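Long-range contacts in putative surface-anchored fimbrial subunit (Corynebacterium diphtheriae, PDB 3HR6), which builds the shaft of a pilus on the cell surface as the major pilin SpaA, from tandem Ig-like modules stabilised by isopeptide and disulfide bonds: residues F306-I311 with L423-V428; Q329-E334 with D343-L348; G389-L394 with P409-L414. One frame throughout, in Å; residues are numbered along the deposited sequence.

How the contacts relate
The three contacts illustrate how an Ig-like module is closed by strands distant in sequence and by a disulfide within one sheet. Contact 1 pairs 306-311 with 423-428 in one sheet; contacts 2 and 3 both reach the other, contact 2 through strand 327-333 with a loop against it. Contacts 2 and 3 lie closest, their centres about 9 Å apart, and are joined by the disulfide of Cys333 SG and Cys393 SG, 2.1 Å long. The centre of contact 1 is about 12 Å from that of contact 3 and about 15 Å from that of contact 2. The side chains of Phe306 and Ile346 each lie about 10 Å from the calcium ion.

Contact 1 (F306-I311 with L423-V428); sequences FGQITI and LVEQKV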
ATOM      1  N   PHE A 306       3.113  -3.961 -18.342  1.00 12.03           N
ATOM      2  CA  PHE A 306       2.355  -3.681 -19.552  1.00 11.63           C
ATOM      3  C   PHE A 306       3.276  -3.584 -20.726  1.00 11.55           C
ATOM      4  O   PHE A 306       4.465  -3.312 -20.608  1.00 11.76           O
ATOM      5  CB  PHE A 306       1.520  -2.405 -19.413  1.00 12.16           C
ATOM      6  CG  PHE A 306       0.251  -2.615 -18.631  1.00 14.38           C
ATOM      7  CD1 PHE A 306       0.288  -2.852 -17.257  1.00 13.05           C
ATOM      8  CD2 PHE A 306      -0.968  -2.645 -19.273  1.00 13.59           C
ATOM      9  CE1 PHE A 306      -0.897  -3.079 -16.550  1.00 15.22           C
ATOM     10  CE2 PHE A 306      -2.140  -2.853 -18.562  1.00 14.90           C
ATOM     11  CZ  PHE A 306      -2.109  -3.094 -17.213  1.00 14.85           C
ATOM     12  N   GLY A 307       2.682  -3.829 -21.897  1.00 11.29           N
ATOM     13  CA  GLY A 307       3.437  -3.739 -23.148  1.00 11.75           C
ATOM     14  C   GLY A 307       2.613  -3.137 -24.259  1.00 12.28           C
ATOM     15  O   GLY A 307       1.417  -2.913 -24.141  1.00 11.70           O
ATOM     16  N   GLN A 308       3.294  -2.819 -25.328  1.00 10.44           N
ATOM     17  CA  GLN A 308       2.710  -2.082 -26.449  1.00 11.41           C
ATOM     18  C   GLN A 308       3.364  -2.567 -27.746  1.00 11.44           C
ATOM     19  O   GLN A 308       4.568  -2.666 -27.827  1.00 11.64           O
ATOM     20  CB  GLN A 308       3.058  -0.609 -26.265  1.00 13.08           C
ATOM     21  CG  GLN A 308       2.660   0.287 -27.382  1.00 14.16           C
ATOM     22  CD  GLN A 308       2.858   1.734 -27.014  1.00 14.60           C
ATOM     23  OE1 GLN A 308       1.918   2.375 -26.529  1.00 15.32           O
ATOM     24  NE2 GLN A 308       4.074   2.257 -27.233  1.00 16.02           N
ATOM     25  N   ILE A 309       2.538  -2.839 -28.748  1.00 11.64           N
ATOM     26  CA  ILE A 309       2.974  -3.326 -30.057  1.00 11.19           C
ATOM     27  C   ILE A 309       2.756  -2.186 -31.029  1.00 11.02           C
ATOM     28  O   ILE A 309       1.697  -1.609 -31.070  1.00 10.92           O
ATOM     29  CB  ILE A 309       2.161  -4.550 -30.491  1.00 11.77           C
ATOM     30  CG1 ILE A 309       2.479  -5.733 -29.581  1.00 12.33           C
ATOM     31  CG2 ILE A 309       2.497  -4.925 -31.931  1.00 12.32           C
ATOM     32  CD1 ILE A 309       1.473  -6.849 -29.712  1.00 13.48           C
ATOM     33  N   THR A 310       3.775  -1.852 -31.795  1.00  9.41           N
ATOM     34  CA  THR A 310       3.622  -0.849 -32.880  1.00 11.19           C
ATOM     35  C   THR A 310       3.808  -1.511 -34.230  1.00 11.18           C
ATOM     36  O   THR A 310       4.861  -2.086 -34.514  1.00 11.64           O
ATOM     37  CB  THR A 310       4.550   0.373 -32.729  1.00 11.00           C
ATOM     38  OG1 THR A 310       4.278   1.020 -31.477  1.00 11.55           O
ATOM     39  CG2 THR A 310       4.306   1.374 -33.840  1.00 13.32           C
ATOM     40  N   ILE A 311       2.789  -1.415 -35.087  1.00  9.67           N
ATOM     41  CA  ILE A 311       2.829  -1.978 -36.423  1.00 10.77           C
ATOM     42  C   ILE A 311       3.302  -0.844 -37.314  1.00 10.42           C
ATOM     43  O   ILE A 311       2.805   0.276 -37.169  1.00 11.34           O
ATOM     44  CB  ILE A 311       1.408  -2.493 -36.880  1.00 10.11           C
ATOM     45  CG1 ILE A 311       0.900  -3.626 -35.988  1.00 11.48           C
ATOM     46  CG2 ILE A 311       1.441  -2.990 -38.347  1.00 11.70           C
ATOM     47  CD1 ILE A 311      -0.544  -4.053 -36.309  1.00 15.60           C
ATOM     48  N   LEU A 423       8.241   0.008 -20.004  1.00  9.97           N
ATOM     49  CA  LEU A 423       7.233  -0.470 -20.919  1.00  9.78           C
ATOM     50  C   LEU A 423       7.836  -1.478 -21.897  1.00 11.08           C
ATOM     51  O   LEU A 423       8.873  -1.240 -22.482  1.00 11.57           O
ATOM     52  CB  LEU A 423       6.610   0.712 -21.661  1.00 10.67           C
ATOM     53  CG  LEU A 423       5.491   0.414 -22.648  1.00 10.68           C
ATOM     54  CD1 LEU A 423       4.254   0.009 -21.905  1.00 10.23           C
ATOM     55  CD2 LEU A 423       5.220   1.603 -23.522  1.00 12.97           C
ATOM     56  N   VAL A 424       7.197  -2.617 -22.055  1.00 11.34           N
ATOM     57  CA  VAL A 424       7.689  -3.614 -22.995  1.00 11.02           C
ATOM     58  C   VAL A 424       7.142  -3.243 -24.369  1.00 11.99           C
ATOM     59  O   VAL A 424       5.948  -3.016 -24.506  1.00 11.95           O
ATOM     60  CB  VAL A 424       7.238  -5.015 -22.605  1.00 11.04           C
ATOM     61  CG1 VAL A 424       7.689  -6.002 -23.636  1.00 10.96           C
ATOM     62  CG2 VAL A 424       7.765  -5.411 -21.223  1.00 11.60           C
ATOM     63  N   GLU A 425       8.008  -3.155 -25.362  1.00 12.49           N
ATOM     64  CA  GLU A 425       7.579  -2.772 -26.697  1.00 12.78           C
ATOM     65  C   GLU A 425       8.055  -3.733 -27.739  1.00 12.95           C
ATOM     66  O   GLU A 425       9.127  -4.334 -27.634  1.00 12.10           O
ATOM     67  CB  GLU A 425       8.073  -1.363 -27.000  1.00 13.84           C
ATOM     68  CG  GLU A 425       7.378  -0.376 -26.085  1.00 16.75           C
ATOM     69  CD  GLU A 425       7.432   1.022 -26.616  1.00 17.06           C
ATOM     70  OE1 GLU A 425       8.226   1.789 -26.045  1.00 20.53           O
ATOM     71  OE2 GLU A 425       6.691   1.310 -27.613  1.00 15.67           O
ATOM     72  N   GLN A 426       7.293  -3.843 -28.805  1.00 12.55           N
ATOM     73  CA  GLN A 426       7.801  -4.499 -29.998  1.00 13.99           C
ATOM     74  C   GLN A 426       7.308  -3.707 -31.196  1.00 13.43           C
ATOM     75  O   GLN A 426       6.129  -3.392 -31.249  1.00 15.08           O
ATOM     76  CB  GLN A 426       7.269  -5.933 -30.054  1.00 14.19           C
ATOM     77  CG  GLN A 426       7.833  -6.777 -31.160  1.00 18.27           C
ATOM     78  CD  GLN A 426       9.340  -6.900 -31.052  1.00 18.39           C
ATOM     79  OE1 GLN A 426      10.062  -6.393 -31.892  1.00 24.03           O
ATOM     80  NE2 GLN A 426       9.809  -7.513 -29.988  1.00 16.99           N
ATOM     81  N   LYS A 427       8.212  -3.396 -32.120  1.00 14.17           N
ATOM     82  CA  LYS A 427       7.871  -2.794 -33.395  1.00 15.39           C
ATOM     83  C   LYS A 427       7.789  -3.912 -34.417  1.00 15.54           C
ATOM     84  O   LYS A 427       8.709  -4.698 -34.523  1.00 18.29           O
ATOM     85  CB  LYS A 427       8.957  -1.786 -33.788  1.00 15.26           C
ATOM     86  CG  LYS A 427       8.708  -1.009 -35.066  1.00 20.29           C
ATOM     87  CD  LYS A 427       9.976  -0.342 -35.536  1.00 22.95           C
ATOM     88  CE  LYS A 427      10.375   0.832 -34.655  1.00 24.15           C
ATOM     89  NZ  LYS A 427      11.581   1.515 -35.212  1.00 27.23           N
ATOM     90  N   VAL A 428       6.705  -3.962 -35.190  1.00 13.93           N
ATOM     91  CA  VAL A 428       6.483  -5.014 -36.160  1.00 13.36           C
ATOM     92  C   VAL A 428       6.365  -4.359 -37.536  1.00 12.59           C
ATOM     93  O   VAL A 428       5.380  -3.708 -37.821  1.00 12.60           O
ATOM     94  CB  VAL A 428       5.201  -5.776 -35.820  1.00 13.41           C
ATOM     95  CG1 VAL A 428       5.008  -6.959 -36.768  1.00 15.76           C
ATOM     96  CG2 VAL A 428       5.270  -6.227 -34.344  1.00 17.19           C
TER
HETATM   97  O   HOH W   1       5.561  -0.374 -29.427  1.00 13.43           O
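Five backbone bonds zip 306-311 to 423-428 in parallel register, alternating in direction from Phe306 O, which receives Val424 N, to Thr310 O, which takes Val428 N at 2.7 Å. The strand axes diverge by only 12°, a parallel pairing consistent with a CnaB-like fold. The tight side of the pair is the largely apolar face bearing Gly307, Ile309, Ile311, Val424, Gln426 and Val428. There CG2 of Ile309 meets CG2 of Val428 at 3.9 Å, the two branched side chains crossing at a slant, while Gln426 turns its NE2 to Lys413 O. At the glycine the strands come closest: CA of Gly307 lies 4.3 Å from CA of Val424.

The other face, with Gln308, Thr310, Glu425 and Lys427, is polar and more open to solvent, Glu425 and Lys427 being exposed. Gln308 and Glu425 run side by side, and Gln308 NE2 donates to Glu425 OE2 over 2.8 Å. The donor comes from above the carboxylate, 59° out of its plane, although the acceptor lies close to the amide plane. Gln308 reaches it because its CG stands opposite the backbone N (chi1 174°) and the rest of the chain is extended. A water donates to Gln308 O and to Glu425 OE2, the latter at 2.7 Å, and accepts from Thr310 OG1. The glutamate oxygen is thus gripped twice, and OE1 of Gln308 is turned to Ser365 and Gln263, which should hold the amide in one orientation.

Beneath the largely apolar face lie Val410 and Val412 of strand 410-412 and Leu330 and Phe328 of strand 327-333, while strand 361-375 pairs with the far edge of 302-315.

Contact 2 (Q329-E334 with D343-L348); sequences QLHRCE and DPPISL
The imidazole of His331 has Pro345 over one face, with Pro345 CA 4.2 Å from the ring centroid in a CH-pi contact, and the carboxylate of Asp343 at its edge. Ring and carboxylate planes stand 51° apart. His331 ND1 donates to Asp343 OD2 over 2.6 Å, in the plane of the ring and on the anti side of the carboxylate. The same oxygen receives Arg332 N at 2.9 Å, but from above the carboxylate plane, so a ring nitrogen and a backbone nitrogen grip it together. The short bond helps to set the ring's rotation and keeps a hydrogen on ND1; the nearby negative charge may raise the ring's basicity. A third flat group, the amide of Gln329, runs alongside the Pro345 ring, its NE2 3.5 Å from Pro345 CG and bonded beyond it to Gln352 O.

Between the polar ends Ile346 N ties the loop to the strand, donating to Leu330 O at 2.8 Å. A water continues this pairing, accepting from Leu330 N and donating to Ile346 O. On the apolar side Ile346 CD1 packs on Leu330 CG at 3.9 Å.

Ser347 N also bonds to OE1 of the calcium ligand Gln158, which ties the loop to the metal site. The loop slants against strand 327-333, which lies in its sheet between strands 354-355 and 391-398. Leu330 and Leu348 face Leu364 and Ile367 of strand 361-375, lining the interior between the two sheets.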
ATOM      1  N   GLN A 329      -5.971  -8.028 -36.158  1.00 11.98           N
ATOM      2  CA  GLN A 329      -6.407  -8.409 -34.839  1.00 12.73           C
ATOM      3  C   GLN A 329      -5.260  -9.080 -34.103  1.00 12.15           C
ATOM      4  O   GLN A 329      -4.369  -9.747 -34.688  1.00 10.98           O
ATOM      5  CB  GLN A 329      -7.671  -9.257 -34.903  1.00 12.61           C
ATOM      6  CG  GLN A 329      -8.824  -8.555 -35.533  1.00 14.49           C
ATOM      7  CD  GLN A 329     -10.095  -9.360 -35.418  1.00 14.11           C
ATOM      8  OE1 GLN A 329     -10.204 -10.434 -36.013  1.00 15.88           O
ATOM      9  NE2 GLN A 329     -11.077  -8.819 -34.711  1.00 16.23           N
ATOM     10  N   LEU A 330      -5.264  -8.873 -32.795  1.00 11.16           N
ATOM     11  CA  LEU A 330      -4.251  -9.461 -31.918  1.00 11.25           C
ATOM     12  C   LEU A 330      -4.778 -10.769 -31.314  1.00 11.90           C
ATOM     13  O   LEU A 330      -5.913 -10.852 -30.884  1.00 12.28           O
ATOM     14  CB  LEU A 330      -3.841  -8.465 -30.843  1.00 11.10           C
ATOM     15  CG  LEU A 330      -2.697  -8.884 -29.890  1.00 11.90           C
ATOM     16  CD1 LEU A 330      -1.379  -9.002 -30.639  1.00 14.23           C
ATOM     17  CD2 LEU A 330      -2.605  -7.872 -28.718  1.00 11.69           C
ATOM     18  N   HIS A 331      -3.922 -11.780 -31.311  1.00 11.54           N
ATOM     19  CA  HIS A 331      -4.262 -13.135 -30.945  1.00 11.05           C
ATOM     20  C   HIS A 331      -3.121 -13.734 -30.161  1.00 11.03           C
ATOM     21  O   HIS A 331      -2.071 -13.126 -30.013  1.00 12.48           O
ATOM     22  CB  HIS A 331      -4.470 -13.978 -32.196  1.00 10.87           C
ATOM     23  CG  HIS A 331      -5.811 -13.798 -32.838  1.00 11.08           C
ATOM     24  ND1 HIS A 331      -6.953 -14.390 -32.340  1.00 11.00           N
ATOM     25  CD2 HIS A 331      -6.187 -13.129 -33.954  1.00 14.02           C
ATOM     26  CE1 HIS A 331      -7.973 -14.107 -33.131  1.00 13.09           C
ATOM     27  NE2 HIS A 331      -7.540 -13.334 -34.116  1.00 13.21           N
ATOM     28  N   ARG A 332      -3.345 -14.935 -29.656  1.00 11.61           N
ATOM     29  CA  ARG A 332      -2.343 -15.784 -29.070  1.00 11.87           C
ATOM     30  C   ARG A 332      -2.123 -16.985 -30.001  1.00 12.58           C
ATOM     31  O   ARG A 332      -3.075 -17.473 -30.630  1.00 12.00           O
ATOM     32  CB  ARG A 332      -2.774 -16.296 -27.700  1.00 12.49           C
ATOM     33  CG  ARG A 332      -2.971 -15.195 -26.657  1.00 12.31           C
ATOM     34  CD  ARG A 332      -1.652 -14.617 -26.242  1.00 13.11           C
ATOM     35  NE  ARG A 332      -0.799 -15.567 -25.550  1.00 11.07           N
ATOM     36  CZ  ARG A 332       0.407 -15.325 -25.035  1.00 11.91           C
ATOM     37  NH1 ARG A 332       0.940 -14.102 -25.130  1.00 12.22           N
ATOM     38  NH2 ARG A 332       1.072 -16.321 -24.431  1.00 13.62           N
ATOM     39  N   CYS A 333      -0.860 -17.398 -30.109  1.00 12.66           N
ATOM     40  CA  CYS A 333      -0.438 -18.480 -30.982  0.60 12.66           C
ATOM     41  C   CYS A 333       0.317 -19.546 -30.169  1.00 13.18           C
ATOM     42  O   CYS A 333       0.904 -19.238 -29.116  1.00 13.25           O
ATOM     43  CB  CYS A 333       0.441 -17.897 -32.115  0.60 13.08           C
ATOM     44  SG  CYS A 333      -0.456 -17.162 -33.509  0.60 11.34           S
ATOM     45  N   GLU A 334       0.283 -20.792 -30.646  1.00 13.72           N
ATOM     46  CA  GLU A 334       1.082 -21.879 -30.127  1.00 14.86           C
ATOM     47  C   GLU A 334       2.489 -21.781 -30.721  1.00 16.23           C
ATOM     48  O   GLU A 334       2.742 -20.958 -31.617  1.00 15.47           O
ATOM     49  CB  GLU A 334       0.448 -23.232 -30.471  1.00 15.14           C
ATOM     50  CG  GLU A 334      -0.919 -23.442 -29.872  1.00 14.58           C
ATOM     51  CD  GLU A 334      -0.934 -23.514 -28.353  1.00 14.34           C
ATOM     52  OE1 GLU A 334       0.138 -23.624 -27.705  1.00 13.58           O
ATOM     53  OE2 GLU A 334      -2.057 -23.469 -27.792  1.00 15.45           O
ATOM     54  N   ASP A 343      -9.166 -19.174 -30.240  1.00 14.43           N
ATOM     55  CA  ASP A 343      -8.582 -17.936 -29.735  1.00 14.07           C
ATOM     56  C   ASP A 343      -9.349 -16.700 -30.192  1.00 13.76           C
ATOM     57  O   ASP A 343      -9.480 -16.477 -31.383  1.00 13.56           O
ATOM     58  CB  ASP A 343      -7.154 -17.754 -30.235  1.00 14.35           C
ATOM     59  CG  ASP A 343      -6.437 -16.643 -29.502  1.00 14.04           C
ATOM     60  OD1 ASP A 343      -6.210 -16.834 -28.266  1.00 12.05           O
ATOM     61  OD2 ASP A 343      -6.139 -15.611 -30.143  1.00 14.76           O
ATOM     62  N   PRO A 344      -9.847 -15.904 -29.241  1.00 13.82           N
ATOM     63  CA  PRO A 344     -10.589 -14.705 -29.595  1.00 14.50           C
ATOM     64  C   PRO A 344      -9.656 -13.536 -29.883  1.00 13.25           C
ATOM     65  O   PRO A 344      -8.525 -13.505 -29.388  1.00 11.92           O
ATOM     66  CB  PRO A 344     -11.387 -14.402 -28.320  1.00 15.22           C
ATOM     67  CG  PRO A 344     -10.491 -14.877 -27.238  1.00 15.15           C
ATOM     68  CD  PRO A 344      -9.828 -16.129 -27.776  1.00 14.28           C
ATOM     69  N   PRO A 345     -10.122 -12.566 -30.650  1.00 13.34           N
ATOM     70  CA  PRO A 345      -9.340 -11.358 -30.786  1.00 13.29           C
ATOM     71  C   PRO A 345      -9.177 -10.717 -29.419  1.00 13.12           C
ATOM     72  O   PRO A 345     -10.094 -10.808 -28.561  1.00 13.19           O
ATOM     73  CB  PRO A 345     -10.201 -10.477 -31.682  1.00 13.62           C
ATOM     74  CG  PRO A 345     -11.118 -11.421 -32.359  1.00 15.67           C
ATOM     75  CD  PRO A 345     -11.401 -12.464 -31.372  1.00 14.11           C
ATOM     76  N   ILE A 346      -8.023 -10.126 -29.215  1.00 12.04           N
ATOM     77  CA  ILE A 346      -7.729  -9.457 -27.962  1.00 12.58           C
ATOM     78  C   ILE A 346      -8.260  -8.058 -28.031  1.00 12.86           C
ATOM     79  O   ILE A 346      -8.044  -7.343 -29.020  1.00 12.87           O
ATOM     80  CB  ILE A 346      -6.207  -9.538 -27.656  1.00 12.58           C
ATOM     81  CG1 ILE A 346      -5.871 -10.994 -27.374  1.00 12.54           C
ATOM     82  CG2 ILE A 346      -5.818  -8.586 -26.512  1.00 12.28           C
ATOM     83  CD1 ILE A 346      -4.381 -11.323 -27.363  1.00 12.53           C
ATOM     84  N   SER A 347      -8.969  -7.656 -26.974  1.00 12.02           N
ATOM     85  CA  SER A 347      -9.539  -6.316 -26.881  1.00 13.17           C
ATOM     86  C   SER A 347      -8.632  -5.402 -26.063  1.00 13.13           C
ATOM     87  O   SER A 347      -8.149  -5.780 -24.996  1.00 13.40           O
ATOM     88  CB  SER A 347     -10.946  -6.408 -26.254  1.00 14.01           C
ATOM     89  OG  SER A 347     -11.542  -5.157 -26.171  1.00 19.24           O
ATOM     90  N   LEU A 348      -8.387  -4.203 -26.571  1.00 11.83           N
ATOM     91  CA  LEU A 348      -7.589  -3.193 -25.859  1.00 11.73           C
ATOM     92  C   LEU A 348      -8.354  -1.883 -25.896  1.00 12.41           C
ATOM     93  O   LEU A 348      -8.626  -1.333 -26.965  1.00 12.29           O
ATOM     94  CB  LEU A 348      -6.197  -2.934 -26.489  1.00 12.17           C
ATOM     95  CG  LEU A 348      -5.350  -4.170 -26.665  1.00 10.94           C
ATOM     96  CD1 LEU A 348      -4.072  -3.950 -27.522  1.00  9.85           C
ATOM     97  CD2 LEU A 348      -4.955  -4.759 -25.257  1.00 11.29           C
TER
HETATM   98  O   HOH W   2      -7.619  -7.883 -31.665  1.00 13.33           O

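Contact 3 (G389-L394 with P409-L414); sequences GTEFCL and PVIVKL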
ATOM      1  N   GLY A 389      -1.358 -20.456 -25.396  1.00 15.04           N
ATOM      2  CA  GLY A 389      -0.254 -20.420 -26.323  1.00 15.23           C
ATOM      3  C   GLY A 389       1.025 -19.927 -25.690  1.00 14.58           C
ATOM      4  O   GLY A 389       1.185 -19.911 -24.485  1.00 15.43           O
ATOM      5  N   THR A 390       1.951 -19.546 -26.554  1.00 14.52           N
ATOM      6  CA  THR A 390       3.268 -19.148 -26.132  1.00 14.32           C
ATOM      7  C   THR A 390       3.635 -17.738 -26.536  1.00 13.29           C
ATOM      8  O   THR A 390       4.555 -17.194 -25.976  1.00 12.05           O
ATOM      9  CB  THR A 390       4.369 -20.069 -26.702  1.00 14.33           C
ATOM     10  OG1 THR A 390       4.388 -20.016 -28.135  1.00 15.71           O
ATOM     11  CG2 THR A 390       4.171 -21.509 -26.239  1.00 15.45           C
ATOM     12  N   GLU A 391       2.942 -17.157 -27.504  1.00 13.29           N
ATOM     13  CA  GLU A 391       3.253 -15.794 -27.934  1.00 13.29           C
ATOM     14  C   GLU A 391       2.006 -15.098 -28.420  1.00 13.47           C
ATOM     15  O   GLU A 391       1.018 -15.734 -28.784  1.00 14.34           O
ATOM     16  CB  GLU A 391       4.282 -15.775 -29.110  1.00 13.36           C
ATOM     17  CG  GLU A 391       5.590 -16.522 -28.902  1.00 15.60           C
ATOM     18  CD  GLU A 391       6.569 -15.918 -27.886  1.00 19.14           C
ATOM     19  OE1 GLU A 391       6.367 -14.793 -27.360  1.00 18.41           O
ATOM     20  OE2 GLU A 391       7.579 -16.622 -27.612  1.00 19.15           O
ATOM     21  N   PHE A 392       2.098 -13.777 -28.505  1.00 12.88           N
ATOM     22  CA  PHE A 392       1.147 -13.001 -29.250  1.00 12.11           C
ATOM     23  C   PHE A 392       1.401 -13.121 -30.752  1.00 13.01           C
ATOM     24  O   PHE A 392       2.528 -13.423 -31.233  1.00 12.71           O
ATOM     25  CB  PHE A 392       1.203 -11.520 -28.854  1.00 12.98           C
ATOM     26  CG  PHE A 392       0.786 -11.236 -27.448  1.00 10.58           C
ATOM     27  CD1 PHE A 392      -0.563 -11.177 -27.080  1.00 13.30           C
ATOM     28  CD2 PHE A 392       1.743 -11.033 -26.456  1.00 14.32           C
ATOM     29  CE1 PHE A 392      -0.937 -10.928 -25.780  1.00 13.42           C
ATOM     30  CE2 PHE A 392       1.376 -10.784 -25.158  1.00 14.07           C
ATOM     31  CZ  PHE A 392       0.035 -10.723 -24.801  1.00 14.39           C
ATOM     32  N   CYS A 393       0.338 -12.902 -31.499  1.00 13.33           N
ATOM     33  CA  CYS A 393       0.485 -12.832 -32.957  1.00 13.40           C
ATOM     34  C   CYS A 393      -0.567 -11.962 -33.555  1.00 13.58           C
ATOM     35  O   CYS A 393      -1.610 -11.751 -32.983  1.00 14.12           O
ATOM     36  CB  CYS A 393       0.494 -14.221 -33.585  1.00 13.62           C
ATOM     37  SG  CYS A 393      -0.967 -15.188 -33.045  1.00 17.48           S
ATOM     38  N   LEU A 394      -0.276 -11.434 -34.733  1.00 12.37           N
ATOM     39  CA  LEU A 394      -1.220 -10.571 -35.417  1.00 12.02           C
ATOM     40  C   LEU A 394      -1.783 -11.288 -36.630  1.00 12.81           C
ATOM     41  O   LEU A 394      -1.043 -11.942 -37.369  1.00 13.21           O
ATOM     42  CB  LEU A 394      -0.498  -9.321 -35.883  1.00 11.23           C
ATOM     43  CG  LEU A 394      -0.027  -8.343 -34.796  1.00 11.90           C
ATOM     44  CD1 LEU A 394       1.052  -7.339 -35.408  1.00 11.77           C
ATOM     45  CD2 LEU A 394      -1.217  -7.611 -34.163  1.00 16.10           C
ATOM     46  N   PRO A 409      -0.471 -16.037 -39.149  1.00 16.84           N
ATOM     47  CA  PRO A 409      -0.251 -15.052 -38.087  1.00 16.11           C
ATOM     48  C   PRO A 409       1.203 -14.595 -38.063  1.00 16.07           C
ATOM     49  O   PRO A 409       2.104 -15.392 -38.338  1.00 16.22           O
ATOM     50  CB  PRO A 409      -0.620 -15.819 -36.811  1.00 16.48           C
ATOM     51  CG  PRO A 409      -1.541 -16.891 -37.271  1.00 17.19           C
ATOM     52  CD  PRO A 409      -1.058 -17.285 -38.627  1.00 16.91           C
ATOM     53  N   VAL A 410       1.419 -13.319 -37.730  1.00 14.77           N
ATOM     54  CA  VAL A 410       2.760 -12.754 -37.585  1.00 14.35           C
ATOM     55  C   VAL A 410       3.098 -12.791 -36.091  1.00 13.52           C
ATOM     56  O   VAL A 410       2.456 -12.082 -35.305  1.00 13.35           O
ATOM     57  CB  VAL A 410       2.818 -11.289 -38.093  1.00 14.38           C
ATOM     58  CG1 VAL A 410       4.200 -10.710 -37.923  1.00 15.90           C
ATOM     59  CG2 VAL A 410       2.402 -11.183 -39.556  1.00 13.41           C
ATOM     60  N   ILE A 411       4.092 -13.604 -35.720  1.00 12.34           N
ATOM     61  CA  ILE A 411       4.448 -13.774 -34.309  1.00 12.93           C
ATOM     62  C   ILE A 411       5.024 -12.452 -33.836  1.00 12.80           C
ATOM     63  O   ILE A 411       5.808 -11.817 -34.550  1.00 13.39           O
ATOM     64  CB  ILE A 411       5.459 -14.916 -34.060  1.00 12.83           C
ATOM     65  CG1 ILE A 411       4.896 -16.254 -34.555  1.00 15.83           C
ATOM     66  CG2 ILE A 411       5.786 -15.009 -32.552  1.00 14.31           C
ATOM     67  CD1 ILE A 411       3.478 -16.507 -34.109  1.00 19.11           C
ATOM     68  N   VAL A 412       4.562 -12.000 -32.685  1.00 12.21           N
ATOM     69  CA  VAL A 412       5.086 -10.810 -32.059  1.00 12.59           C
ATOM     70  C   VAL A 412       5.514 -11.196 -30.649  1.00 13.46           C
ATOM     71  O   VAL A 412       4.680 -11.606 -29.843  1.00 13.67           O
ATOM     72  CB  VAL A 412       4.057  -9.667 -32.062  1.00 13.65           C
ATOM     73  CG1 VAL A 412       4.601  -8.425 -31.346  1.00 14.17           C
ATOM     74  CG2 VAL A 412       3.622  -9.342 -33.500  1.00 11.85           C
ATOM     75  N   LYS A 413       6.811 -11.107 -30.382  1.00 12.87           N
ATOM     76  CA  LYS A 413       7.406 -11.415 -29.073  0.50 13.78           C
ATOM     77  C   LYS A 413       7.168 -10.239 -28.134  1.00 14.30           C
ATOM     78  O   LYS A 413       7.728  -9.155 -28.346  1.00 15.27           O
ATOM     79  CB  LYS A 413       8.918 -11.662 -29.213  0.50 14.38           C
ATOM     80  CG  LYS A 413       9.307 -12.915 -30.021  0.50 14.82           C
ATOM     81  CD  LYS A 413      10.794 -12.942 -30.398  0.50 17.45           C
ATOM     82  CE  LYS A 413      11.356 -14.375 -30.511  0.50 17.36           C
ATOM     83  NZ  LYS A 413      12.756 -14.445 -31.053  0.50 19.22           N
ATOM     84  N   LEU A 414       6.316 -10.436 -27.141  1.00 12.70           N
ATOM     85  CA  LEU A 414       5.980  -9.410 -26.180  1.00 11.75           C
ATOM     86  C   LEU A 414       5.723 -10.077 -24.860  1.00 12.41           C
ATOM     87  O   LEU A 414       4.696 -10.703 -24.683  1.00 12.74           O
ATOM     88  CB  LEU A 414       4.728  -8.662 -26.648  1.00 11.40           C
ATOM     89  CG  LEU A 414       4.562  -7.348 -25.899  1.00 10.62           C
ATOM     90  CD1 LEU A 414       5.512  -6.270 -26.502  1.00 11.54           C
ATOM     91  CD2 LEU A 414       3.108  -6.948 -25.899  1.00 13.18           C
TER
HETATM   92  O   HOH W   3       4.597 -12.733 -27.378  1.00 17.21           O
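Strands 391-394 and 410-412 pair antiparallel in a hairpin but splay, at 138° between their directions, with Leu394 and Val410 exchanging two backbone bonds and Val412 N donating almost straight to Phe392 O (2.9 Å). On one face Cys393 CB touches both Pro409 CB and Ile411 CD1, each 3.8 Å away. Its SG sits between the backbone N and the carbonyl carbon (chi1 53°), which directs it to Cys333. On the other face Leu394 CD1 rests against Val412 CG2 at 3.8 Å. Phe392 presents its ring edge to Leu414: the carbonyl O of Leu414 lies in the ring plane 3.4 Å from Phe392 CE2, while Phe392 CD2 touches Leu414 CB. Elsewhere the ring meets Arg332 in a cation-pi contact and Trp385 edge-to-face.

Where the strands part, a water takes the place of direct pairing. It accepts from Phe392 N and Leu414 N, both at 2.9 Å, with Glu391 OE1 and Val412 O each 2.7 Å from it as acceptors.

Covalent, aromatic and water-mediated ties thus share the hairpin: the disulfide locks strand 391-398 to strand 327-333, and the water serves two backbone N-H groups at the splayed end.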